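Local coordinates for protein metal-dependent hydrolase (PDB 2F6K) that probably catalyses a metal-dependent decarboxylation of the aminocarboxymuconate-semialdehyde type on a TIM-barrel scaffold of the amidohydrolase family, at residues A[55-60]-A[267-272]; A[79-84]-A[91-96]; A[212-217]-A[227-232]; A[281-286]-A[295-300]. All coordinates share one frame; numbering follows the deposited sequence.

How the contacts relate
Contact 1 lies beside the manganese site, with the side chain of S57 about 4 Å from the metal, while the other three lie elsewhere in the barrel. Contact 2, a helix laid on a wall strand, adjoins it: the centres are 15 Å apart, and L56 CB lies 3.4 Å from S96 OG. Contact 4, between the last two helices, is centred about 21 Å from contact 1, with nearest atoms about 11 Å apart. Contact 3, another helix pair, sits farthest from contact 2, their centres about 34 Å apart on opposite sides of the chain's centre, and faces a second subunit. Along the chain, 55-60 with 267-272 encloses contacts 2 and 3, whereas contact 4 follows.

Contact 1 (A[55-60]-A[267-272]); sequences SLSSPH and IPYTPL
S57 presses its short side chain against the ring of Y269, and a water ties the two residues together a second time. Coming from strand 49-55, the first segment presents the backbone N of S57, which donates to this water at 2.9 Å. The same water lies 3.0 Å from Y269 OH, so it bridges a main-chain amide and a phenol across the contact. Next comes the S57 side chain. With OG anti to the backbone N (chi1 -179°), the hydroxyl is carried over the tyrosine, 3.8 Å above the ring plane and over its centre, while S57 CB meets the hydroxyl end of the ring, 3.5 Å from Y269 CE2. A serine suits this place because it is slim enough for a large ring to lie directly on it. S58 follows with its carbonyl O looser against the ring, 4.3 Å from Y269 CE1, and its OG turned to P155 O; a cis peptide bond then leads into P59. Y269 also meets the ring of H9, a manganese ligand, nearly perpendicularly, and its backbone O accepts from W30. Replacing Y269 by an alanine would probably leave the water without its phenol partner and open a gap over S57. The two loops follow the second and eighth strands of the barrel, and segment 267-272 begins directly after the manganese ligand D266. Their meeting above the C-terminal strand ends is the arrangement by which TIM-barrel amidohydrolases line the metal-centred active site.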
loop_
_atom_site.group_PDB
_atom_site.type_symbol
_atom_site.label_atom_id
_atom_site.label_comp_id
_atom_site.label_asym_id
_atom_site.label_seq_id
_atom_site.Cartn_x
_atom_site.Cartn_y
_atom_site.Cartn_z
ATOM N N SER A 55 22.656 21.056 1.579
ATOM C CA SER A 55 22.090 19.839 2.137
ATOM C C SER A 55 21.765 18.872 1.007
ATOM O O SER A 55 21.535 19.283 -0.133
ATOM C CB SER A 55 20.811 20.137 2.921
ATOM O OG SER A 55 19.741 20.431 2.046
ATOM N N LEU A 56 21.751 17.585 1.328
ATOM C CA LEU A 56 21.440 16.557 0.344
ATOM C C LEU A 56 19.919 16.484 0.240
ATOM O O LEU A 56 19.221 16.429 1.257
ATOM C CB LEU A 56 22.016 15.214 0.801
ATOM C CG LEU A 56 22.045 14.048 -0.185
ATOM C CD1 LEU A 56 23.009 14.358 -1.325
ATOM C CD2 LEU A 56 22.481 12.790 0.537
ATOM N N SER A 57 19.408 16.503 -0.987
ATOM C CA SER A 57 17.964 16.444 -1.230
ATOM C C SER A 57 17.458 15.000 -1.224
ATOM O O SER A 57 18.206 14.071 -0.920
ATOM C CB SER A 57 17.644 17.092 -2.584
ATOM O OG SER A 57 16.250 17.089 -2.852
ATOM N N SER A 58 16.186 14.807 -1.553
ATOM C CA SER A 58 15.635 13.463 -1.598
ATOM C C SER A 58 15.738 13.013 -3.046
ATOM O O SER A 58 15.889 13.842 -3.940
ATOM C CB SER A 58 14.170 13.457 -1.150
ATOM O OG SER A 58 13.337 14.126 -2.076
ATOM N N PRO A 59 15.640 11.698 -3.303
ATOM C CA PRO A 59 15.422 10.599 -2.349
ATOM C C PRO A 59 16.575 10.403 -1.373
ATOM O O PRO A 59 17.729 10.630 -1.719
ATOM C CB PRO A 59 15.256 9.372 -3.255
ATOM C CG PRO A 59 14.902 9.950 -4.601
ATOM C CD PRO A 59 15.763 11.176 -4.673
ATOM N N HIS A 60 16.248 9.973 -0.158
ATOM C CA HIS A 60 17.249 9.711 0.871
ATOM C C HIS A 60 18.059 8.517 0.364
ATOM O O HIS A 60 17.573 7.757 -0.473
ATOM C CB HIS A 60 16.567 9.360 2.198
ATOM C CG HIS A 60 17.522 9.176 3.335
ATOM N ND1 HIS A 60 17.561 8.026 4.096
ATOM C CD2 HIS A 60 18.490 9.987 3.826
ATOM C CE1 HIS A 60 18.516 8.136 5.005
ATOM N NE2 HIS A 60 19.096 9.315 4.861
ATOM N N ILE A 267 17.479 25.305 -5.214
ATOM C CA ILE A 267 18.203 24.993 -6.442
ATOM C C ILE A 267 19.043 23.763 -6.108
ATOM O O ILE A 267 19.398 23.555 -4.948
ATOM C CB ILE A 267 19.165 26.126 -6.865
ATOM C CG1 ILE A 267 20.201 26.364 -5.760
ATOM C CG2 ILE A 267 18.393 27.393 -7.170
ATOM C CD1 ILE A 267 21.368 27.244 -6.178
ATOM N N PRO A 268 19.400 22.949 -7.117
ATOM C CA PRO A 268 19.047 23.143 -8.522
ATOM C C PRO A 268 17.812 22.352 -8.951
ATOM O O PRO A 268 17.505 22.272 -10.141
ATOM C CB PRO A 268 20.308 22.689 -9.241
ATOM C CG PRO A 268 20.705 21.505 -8.431
ATOM C CD PRO A 268 20.494 21.967 -6.993
ATOM N N TYR A 269 17.099 21.773 -7.990
ATOM C CA TYR A 269 15.910 20.999 -8.321
ATOM C C TYR A 269 14.856 21.913 -8.914
ATOM O O TYR A 269 14.145 21.528 -9.841
ATOM C CB TYR A 269 15.409 20.251 -7.091
ATOM C CG TYR A 269 16.352 19.128 -6.726
ATOM C CD1 TYR A 269 16.109 17.817 -7.144
ATOM C CD2 TYR A 269 17.537 19.391 -6.020
ATOM C CE1 TYR A 269 17.026 16.792 -6.870
ATOM C CE2 TYR A 269 18.452 18.381 -5.744
ATOM C CZ TYR A 269 18.194 17.088 -6.171
ATOM O OH TYR A 269 19.113 16.108 -5.904
ATOM N N THR A 270 14.749 23.121 -8.373
ATOM C CA THR A 270 13.841 24.105 -8.936
ATOM C C THR A 270 14.775 24.793 -9.937
ATOM O O THR A 270 15.878 25.208 -9.567
ATOM C CB THR A 270 13.382 25.149 -7.897
ATOM O OG1 THR A 270 12.552 24.521 -6.911
ATOM C CG2 THR A 270 12.605 26.279 -8.583
ATOM N N PRO A 271 14.368 24.890 -11.217
ATOM C CA PRO A 271 15.207 25.532 -12.237
ATOM C C PRO A 271 15.739 26.868 -11.733
ATOM O O PRO A 271 15.011 27.636 -11.101
ATOM C CB PRO A 271 14.250 25.712 -13.412
ATOM C CG PRO A 271 13.335 24.551 -13.282
ATOM C CD PRO A 271 13.068 24.488 -11.783
ATOM N N LEU A 272 17.002 27.154 -12.015
ATOM C CA LEU A 272 17.588 28.404 -11.567
ATOM C C LEU A 272 16.777 29.659 -11.916
ATOM O O LEU A 272 16.650 30.562 -11.086
ATOM C CB LEU A 272 19.015 28.523 -12.096
ATOM C CG LEU A 272 20.095 27.958 -11.159
ATOM C CD1 LEU A 272 19.850 26.470 -10.900
ATOM C CD2 LEU A 272 21.482 28.198 -11.774
HETATM O O HOH W 1 20.814 16.750 -3.527
#

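Contact 2 (A[79-84]-A[91-96]); sequences DGKSLA and LGYLAS
The backbone of G80 lies over one face of the Y93 ring, so that helix 66-86 comes down onto strand 91-95 through main-chain atoms. Its CA is 4.0 Å from the ring centroid, a CH-pi contact over the face; a CB at this position would collide with Y93 CD2, and the absence of a side chain lets the helix come this close. The tyrosine reaches this place because its CG stands between the backbone N and the carbonyl carbon (chi1 81°), the crowded position, which lifts the ring toward the helix. K81 N then sits 3.5 Å above the ring plane, near the centre. This is the beta-alpha-beta unit of a TIM barrel, formed by strand 49-55, helix 66-86 and strand 91-95, with the helix nearly antiparallel to the strand (158°) and the short axes 6.9 Å apart. K81 holds its CG anti to the backbone N and runs on fully extended, its CB 3.5 Å from Y93 OH; the chain then leads away to a salt bridge with D116, whose backbone O also receives Y93 OH. Farther along the helix, L83 and L91 cross obliquely, L83 CD2 being 4.1 Å from L91 CD1, and both leucines also lean on L54 of the neighbouring strand. A84, small enough for close approach, brings its CA to 3.3 Å from L91 O in a CA-H...O contact, 151° at the hydrogen.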
loop_
_atom_site.group_PDB
_atom_site.type_symbol
_atom_site.label_atom_id
_atom_site.label_comp_id
_atom_site.label_asym_id
_atom_site.label_seq_id
_atom_site.Cartn_x
_atom_site.Cartn_y
_atom_site.Cartn_z
ATOM N N ASP A 79 31.944 15.620 1.151
ATOM C CA ASP A 79 31.797 16.634 0.111
ATOM C C ASP A 79 31.331 17.946 0.740
ATOM O O ASP A 79 31.856 19.019 0.437
ATOM C CB ASP A 79 30.776 16.179 -0.936
ATOM C CG ASP A 79 31.369 15.240 -1.972
ATOM O OD1 ASP A 79 32.329 14.505 -1.650
ATOM O OD2 ASP A 79 30.855 15.230 -3.111
ATOM N N GLY A 80 30.340 17.856 1.618
ATOM C CA GLY A 80 29.839 19.049 2.271
ATOM C C GLY A 80 30.933 19.728 3.077
ATOM O O GLY A 80 31.088 20.953 3.030
ATOM N N LYS A 81 31.695 18.925 3.814
ATOM C CA LYS A 81 32.785 19.435 4.632
ATOM C C LYS A 81 33.865 20.057 3.748
ATOM O O LYS A 81 34.337 21.169 4.008
ATOM C CB LYS A 81 33.374 18.300 5.469
ATOM C CG LYS A 81 34.628 18.674 6.231
ATOM C CD LYS A 81 35.171 17.473 7.000
ATOM C CE LYS A 81 36.422 17.822 7.809
ATOM N NZ LYS A 81 36.937 16.647 8.586
ATOM N N SER A 82 34.238 19.336 2.694
ATOM C CA SER A 82 35.259 19.802 1.759
ATOM C C SER A 82 34.881 21.123 1.084
ATOM O O SER A 82 35.758 21.930 0.766
ATOM C CB SER A 82 35.525 18.734 0.696
ATOM O OG SER A 82 36.446 19.203 -0.273
ATOM N N LEU A 83 33.584 21.337 0.864
ATOM C CA LEU A 83 33.109 22.568 0.248
ATOM C C LEU A 83 33.173 23.716 1.260
ATOM O O LEU A 83 33.501 24.853 0.912
ATOM C CB LEU A 83 31.672 22.392 -0.258
ATOM C CG LEU A 83 31.479 21.590 -1.554
ATOM C CD1 LEU A 83 30.009 21.224 -1.727
ATOM C CD2 LEU A 83 31.974 22.402 -2.754
ATOM N N ALA A 84 32.865 23.420 2.518
ATOM C CA ALA A 84 32.903 24.446 3.546
ATOM C C ALA A 84 34.354 24.895 3.767
ATOM O O ALA A 84 34.620 26.064 4.069
ATOM C CB ALA A 84 32.295 23.917 4.839
ATOM N N LEU A 91 29.967 28.796 1.355
ATOM C CA LEU A 91 29.277 27.541 1.609
ATOM C C LEU A 91 29.446 26.847 2.952
ATOM O O LEU A 91 30.548 26.723 3.482
ATOM C CB LEU A 91 29.660 26.544 0.523
ATOM C CG LEU A 91 29.558 27.017 -0.921
ATOM C CD1 LEU A 91 30.069 25.926 -1.844
ATOM C CD2 LEU A 91 28.120 27.363 -1.239
ATOM N N GLY A 92 28.321 26.370 3.469
ATOM C CA GLY A 92 28.289 25.620 4.709
ATOM C C GLY A 92 27.474 24.376 4.379
ATOM O O GLY A 92 27.037 24.200 3.235
ATOM N N TYR A 93 27.253 23.498 5.350
ATOM C CA TYR A 93 26.471 22.313 5.053
ATOM C C TYR A 93 25.837 21.656 6.257
ATOM O O TYR A 93 26.297 21.813 7.395
ATOM C CB TYR A 93 27.326 21.268 4.336
ATOM C CG TYR A 93 28.199 20.436 5.253
ATOM C CD1 TYR A 93 29.304 20.994 5.909
ATOM C CD2 TYR A 93 27.935 19.079 5.451
ATOM C CE1 TYR A 93 30.129 20.216 6.734
ATOM C CE2 TYR A 93 28.749 18.296 6.269
ATOM C CZ TYR A 93 29.844 18.867 6.905
ATOM O OH TYR A 93 30.658 18.080 7.693
ATOM N N LEU A 94 24.767 20.919 5.970
ATOM C CA LEU A 94 24.036 20.142 6.954
ATOM C C LEU A 94 24.370 18.685 6.624
ATOM O O LEU A 94 24.297 18.265 5.467
ATOM C CB LEU A 94 22.533 20.376 6.810
ATOM C CG LEU A 94 22.020 21.761 7.188
ATOM C CD1 LEU A 94 20.526 21.831 6.897
ATOM C CD2 LEU A 94 22.309 22.034 8.664
ATOM N N ALA A 95 24.739 17.913 7.634
ATOM C CA ALA A 95 25.091 16.523 7.409
ATOM C C ALA A 95 23.877 15.609 7.252
ATOM O O ALA A 95 22.828 15.837 7.866
ATOM C CB ALA A 95 25.958 16.028 8.546
ATOM N N SER A 96 24.020 14.575 6.426
ATOM C CA SER A 96 22.952 13.600 6.237
ATOM C C SER A 96 23.202 12.495 7.265
ATOM O O SER A 96 24.312 12.374 7.784
ATOM C CB SER A 96 22.981 13.018 4.820
ATOM O OG SER A 96 22.575 13.983 3.867
#

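Contact 3 (A[212-217]-A[227-232]); sequences IVDDRI and VDVYDV
The corner between helix 210-225 and the short helix 229-235, ahead of strand 237-239, is held by D215 and Y230. The phenol donates to the carboxylate: Y230 OH lies 2.6 Å from D215 OD2, which accepts with its anti lone pair, the one away from the other oxygen. The acceptor sits at the ring edge in the ring plane, and the carboxylate is turned 37° against the ring. Tyrosine suits this spot because its length spans the gap between the helices and ends in a donor. The same OD2 forms a salt bridge with R247 of the second subunit, so the negative charge is probably stabilised by both. A phenylalanine in place of Y230 would probably leave D215 OD2 without its donor within the subunit, with the link between the two helices lost and the charge resting more on R247 of the second subunit. Deeper in, V229 points a methyl at D214, with V229 CG2 3.6 Å from D214 OD1; with CG2 anti to the backbone N, CG1 stands between N and the carbonyl carbon and lies 3.9 Å above the Y230 ring, over its centre. D228 starts the second helix as its N-cap, OD1 accepting from D231 N at 3.2 Å from above the carboxylate plane. Together these features make an N-capped junction of two consecutive helices on the outside of the barrel, whose charged side belongs to a subunit interface.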
loop_
_atom_site.group_PDB
_atom_site.type_symbol
_atom_site.label_atom_id
_atom_site.label_comp_id
_atom_site.label_asym_id
_atom_site.label_seq_id
_atom_site.Cartn_x
_atom_site.Cartn_y
_atom_site.Cartn_z
ATOM N N ILE A 212 -3.113 25.015 7.119
ATOM C CA ILE A 212 -4.532 24.671 7.104
ATOM C C ILE A 212 -4.976 23.566 8.079
ATOM O O ILE A 212 -6.071 23.643 8.637
ATOM C CB ILE A 212 -4.979 24.275 5.684
ATOM C CG1 ILE A 212 -4.937 25.510 4.778
ATOM C CG2 ILE A 212 -6.378 23.646 5.720
ATOM C CD1 ILE A 212 -5.390 25.242 3.342
ATOM N N VAL A 213 -4.153 22.543 8.292
ATOM C CA VAL A 213 -4.562 21.463 9.197
ATOM C C VAL A 213 -4.480 21.778 10.685
ATOM O O VAL A 213 -5.260 21.242 11.477
ATOM C CB VAL A 213 -3.760 20.159 8.957
ATOM C CG1 VAL A 213 -4.244 19.491 7.708
ATOM C CG2 VAL A 213 -2.272 20.458 8.862
ATOM N N ASP A 214 -3.543 22.637 11.065
ATOM C CA ASP A 214 -3.380 22.983 12.475
ATOM C C ASP A 214 -4.708 23.243 13.179
ATOM O O ASP A 214 -4.993 22.640 14.213
ATOM C CB ASP A 214 -2.449 24.196 12.636
ATOM C CG ASP A 214 -0.981 23.835 12.446
ATOM O OD1 ASP A 214 -0.693 22.640 12.211
ATOM O OD2 ASP A 214 -0.118 24.739 12.533
ATOM N N ASP A 215 -5.532 24.107 12.606
ATOM C CA ASP A 215 -6.810 24.443 13.214
ATOM C C ASP A 215 -7.758 23.272 13.288
ATOM O O ASP A 215 -8.650 23.239 14.134
ATOM C CB ASP A 215 -7.454 25.586 12.440
ATOM C CG ASP A 215 -6.633 26.851 12.515
ATOM O OD1 ASP A 215 -6.535 27.560 11.494
ATOM O OD2 ASP A 215 -6.081 27.138 13.604
ATOM N N ARG A 216 -7.552 22.301 12.414
ATOM C CA ARG A 216 -8.413 21.133 12.372
ATOM C C ARG A 216 -8.026 20.091 13.416
ATOM O O ARG A 216 -8.887 19.429 13.994
ATOM C CB ARG A 216 -8.353 20.513 10.973
ATOM C CG ARG A 216 -9.442 19.501 10.663
ATOM C CD ARG A 216 -9.216 18.921 9.265
ATOM N NE ARG A 216 -10.202 17.907 8.907
ATOM C CZ ARG A 216 -11.482 18.163 8.668
ATOM N NH1 ARG A 216 -11.936 19.406 8.744
ATOM N NH2 ARG A 216 -12.311 17.174 8.361
ATOM N N ILE A 217 -6.728 19.950 13.659
ATOM C CA ILE A 217 -6.243 18.965 14.619
ATOM C C ILE A 217 -5.964 19.543 16.003
ATOM O O ILE A 217 -5.737 18.798 16.961
ATOM C CB ILE A 217 -4.953 18.310 14.107
ATOM C CG1 ILE A 217 -3.814 19.337 14.101
ATOM C CG2 ILE A 217 -5.182 17.768 12.706
ATOM C CD1 ILE A 217 -2.477 18.774 13.670
ATOM N N VAL A 227 -0.574 18.279 23.593
ATOM C CA VAL A 227 0.281 19.271 22.942
ATOM C C VAL A 227 -0.530 20.443 22.367
ATOM O O VAL A 227 -1.635 20.261 21.850
ATOM C CB VAL A 227 1.105 18.612 21.801
ATOM C CG1 VAL A 227 1.969 19.638 21.096
ATOM C CG2 VAL A 227 1.989 17.526 22.372
ATOM N N ASP A 228 0.014 21.651 22.480
ATOM C CA ASP A 228 -0.655 22.833 21.945
ATOM C C ASP A 228 0.035 23.111 20.610
ATOM O O ASP A 228 1.143 23.641 20.575
ATOM C CB ASP A 228 -0.480 24.021 22.894
ATOM C CG ASP A 228 -1.271 25.241 22.457
ATOM O OD1 ASP A 228 -1.210 25.598 21.256
ATOM O OD2 ASP A 228 -1.948 25.848 23.319
ATOM N N VAL A 229 -0.616 22.741 19.514
ATOM C CA VAL A 229 -0.027 22.911 18.193
ATOM C C VAL A 229 0.424 24.345 17.913
ATOM O O VAL A 229 1.449 24.569 17.259
ATOM C CB VAL A 229 -1.010 22.393 17.088
ATOM C CG1 VAL A 229 -2.250 23.278 17.006
ATOM C CG2 VAL A 229 -0.291 22.304 15.753
ATOM N N TYR A 230 -0.326 25.315 18.429
ATOM C CA TYR A 230 0.009 26.722 18.232
ATOM C C TYR A 230 1.306 27.112 18.924
ATOM O O TYR A 230 2.025 27.978 18.428
ATOM C CB TYR A 230 -1.132 27.608 18.717
ATOM C CG TYR A 230 -2.421 27.274 18.020
ATOM C CD1 TYR A 230 -2.564 27.471 16.641
ATOM C CD2 TYR A 230 -3.497 26.732 18.728
ATOM C CE1 TYR A 230 -3.751 27.139 15.985
ATOM C CE2 TYR A 230 -4.682 26.398 18.087
ATOM C CZ TYR A 230 -4.807 26.604 16.715
ATOM O OH TYR A 230 -5.993 26.278 16.085
ATOM N N ASP A 231 1.611 26.499 20.068
ATOM C CA ASP A 231 2.871 26.806 20.746
ATOM C C ASP A 231 4.010 26.204 19.932
ATOM O O ASP A 231 5.069 26.816 19.775
ATOM C CB ASP A 231 2.910 26.231 22.165
ATOM C CG ASP A 231 2.009 26.976 23.119
ATOM O OD1 ASP A 231 1.913 28.223 22.993
ATOM O OD2 ASP A 231 1.411 26.318 24.001
ATOM N N VAL A 232 3.784 25.002 19.407
ATOM C CA VAL A 232 4.798 24.328 18.606
ATOM C C VAL A 232 5.118 25.132 17.337
ATOM O O VAL A 232 6.277 25.223 16.919
ATOM C CB VAL A 232 4.343 22.902 18.219
ATOM C CG1 VAL A 232 5.435 22.205 17.427
ATOM C CG2 VAL A 232 4.017 22.104 19.473
#

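Contact 4 (A[281-286]-A[295-300]); sequences ALATTD and AIFYDN
F297 pushes the far end of its ring into helix 272-284, where L282 and A283 receive it. Of the residues here, F297 and L282 give up the most surface to each other's segment, and the closest approach is between L282 CB and F297 CZ at 3.7 Å. The bond from CA to CB of L282 points toward the other helix, which brings CB to the ring, and the side chain also touches L288. A leucine suits the place because it is an apolar side chain that can meet both the ring and the loop between the helices. A283 takes the ring from its rim: the CA lies close to the ring plane, 4.1 Å from F297 CE1, and the methyl CB is 4.2 Å from the same CE1. Alanine suits because its small methyl lets the ring edge come close to the helix backbone. F297 is itself placed on helix 290-306, at a wider pi-type turn where N300 N bonds to A295 O at 2.9 Å, and it also meets Y263 edge-to-face and touches K3 of the first strand. The ring, carried by the last helix, therefore reaches helix 272-284, Y263 and the first strand. At the end of helix 272-284 the carbonyls of A283 and T285 accept from K293 NZ, a polar tie between the same two helices. Across the segments themselves the contact is wholly apolar, with no hydrogen bond, so its hold comes from shape and burial of carbon surface and not from directed bonds.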
loop_
_atom_site.group_PDB
_atom_site.type_symbol
_atom_site.label_atom_id
_atom_site.label_comp_id
_atom_site.label_asym_id
_atom_site.label_seq_id
_atom_site.Cartn_x
_atom_site.Cartn_y
_atom_site.Cartn_z
ATOM N N ALA A 281 10.184 37.765 -6.315
ATOM C CA ALA A 281 8.809 37.967 -5.875
ATOM C C ALA A 281 8.750 38.266 -4.377
ATOM O O ALA A 281 7.944 39.081 -3.928
ATOM C CB ALA A 281 7.986 36.736 -6.187
ATOM N N LEU A 282 9.596 37.603 -3.598
ATOM C CA LEU A 282 9.612 37.839 -2.162
ATOM C C LEU A 282 10.126 39.247 -1.895
ATOM O O LEU A 282 9.715 39.908 -0.942
ATOM C CB LEU A 282 10.523 36.831 -1.466
ATOM C CG LEU A 282 9.936 35.469 -1.105
ATOM C CD1 LEU A 282 11.063 34.524 -0.771
ATOM C CD2 LEU A 282 8.973 35.609 0.069
ATOM N N ALA A 283 11.023 39.698 -2.762
ATOM C CA ALA A 283 11.622 41.014 -2.624
ATOM C C ALA A 283 10.677 42.164 -2.971
ATOM O O ALA A 283 10.721 43.220 -2.331
ATOM C CB ALA A 283 12.880 41.093 -3.487
ATOM N N THR A 284 9.809 41.950 -3.958
ATOM C CA THR A 284 8.903 43.002 -4.412
ATOM C C THR A 284 7.445 42.897 -3.992
ATOM O O THR A 284 6.663 43.799 -4.279
ATOM C CB THR A 284 8.926 43.108 -5.959
ATOM O OG1 THR A 284 8.266 41.970 -6.528
ATOM C CG2 THR A 284 10.359 43.142 -6.474
ATOM N N THR A 285 7.070 41.818 -3.316
ATOM C CA THR A 285 5.682 41.639 -2.903
ATOM C C THR A 285 5.170 42.700 -1.920
ATOM O O THR A 285 5.927 43.238 -1.115
ATOM C CB THR A 285 5.481 40.249 -2.272
ATOM O OG1 THR A 285 4.098 40.069 -1.938
ATOM C CG2 THR A 285 6.343 40.104 -1.005
ATOM N N ASP A 286 3.875 42.987 -2.000
ATOM C CA ASP A 286 3.214 43.963 -1.132
ATOM C C ASP A 286 2.695 43.250 0.105
ATOM O O ASP A 286 2.066 43.869 0.966
ATOM C CB ASP A 286 1.993 44.579 -1.827
ATOM C CG ASP A 286 2.358 45.562 -2.903
ATOM O OD1 ASP A 286 1.442 45.967 -3.652
ATOM O OD2 ASP A 286 3.548 45.939 -2.995
ATOM N N ALA A 295 14.279 40.178 7.451
ATOM C CA ALA A 295 14.367 39.083 8.421
ATOM C C ALA A 295 14.430 37.730 7.726
ATOM O O ALA A 295 15.279 36.893 8.041
ATOM C CB ALA A 295 13.165 39.118 9.360
ATOM N N ILE A 296 13.524 37.539 6.777
ATOM C CA ILE A 296 13.431 36.304 6.021
ATOM C C ILE A 296 14.669 36.041 5.175
ATOM O O ILE A 296 15.158 34.918 5.115
ATOM C CB ILE A 296 12.189 36.326 5.110
ATOM C CG1 ILE A 296 10.926 36.321 5.971
ATOM C CG2 ILE A 296 12.206 35.129 4.167
ATOM C CD1 ILE A 296 9.651 36.364 5.177
ATOM N N PHE A 297 15.179 37.084 4.537
ATOM C CA PHE A 297 16.354 36.957 3.685
ATOM C C PHE A 297 17.695 36.844 4.402
ATOM O O PHE A 297 18.614 36.192 3.898
ATOM C CB PHE A 297 16.436 38.154 2.734
ATOM C CG PHE A 297 15.594 38.018 1.506
ATOM C CD1 PHE A 297 14.816 39.088 1.064
ATOM C CD2 PHE A 297 15.598 36.835 0.771
ATOM C CE1 PHE A 297 14.052 38.987 -0.090
ATOM C CE2 PHE A 297 14.836 36.717 -0.390
ATOM C CZ PHE A 297 14.059 37.797 -0.821
ATOM N N TYR A 298 17.822 37.473 5.567
ATOM C CA TYR A 298 19.112 37.461 6.248
ATOM C C TYR A 298 19.115 37.386 7.782
ATOM O O TYR A 298 19.655 36.444 8.362
ATOM C CB TYR A 298 19.904 38.701 5.796
ATOM C CG TYR A 298 21.340 38.730 6.246
ATOM C CD1 TYR A 298 22.323 38.068 5.526
ATOM C CD2 TYR A 298 21.715 39.401 7.412
ATOM C CE1 TYR A 298 23.645 38.068 5.955
ATOM C CE2 TYR A 298 23.034 39.406 7.847
ATOM C CZ TYR A 298 23.992 38.738 7.116
ATOM O OH TYR A 298 25.301 38.728 7.539
ATOM N N ASP A 299 18.519 38.375 8.435
ATOM C CA ASP A 299 18.520 38.418 9.896
ATOM C C ASP A 299 18.195 37.112 10.628
ATOM O O ASP A 299 18.961 36.678 11.485
ATOM C CB ASP A 299 17.603 39.541 10.396
ATOM C CG ASP A 299 18.037 40.923 9.894
ATOM O OD1 ASP A 299 19.233 41.106 9.572
ATOM O OD2 ASP A 299 17.183 41.834 9.831
ATOM N N ASN A 300 17.073 36.482 10.302
ATOM C CA ASN A 300 16.712 35.247 10.980
ATOM C C ASN A 300 17.775 34.160 10.851
ATOM O O ASN A 300 18.155 33.547 11.852
ATOM C CB ASN A 300 15.357 34.751 10.484
ATOM C CG ASN A 300 14.240 35.714 10.832
ATOM O OD1 ASN A 300 14.405 36.561 11.709
ATOM N ND2 ASN A 300 13.099 35.588 10.160
#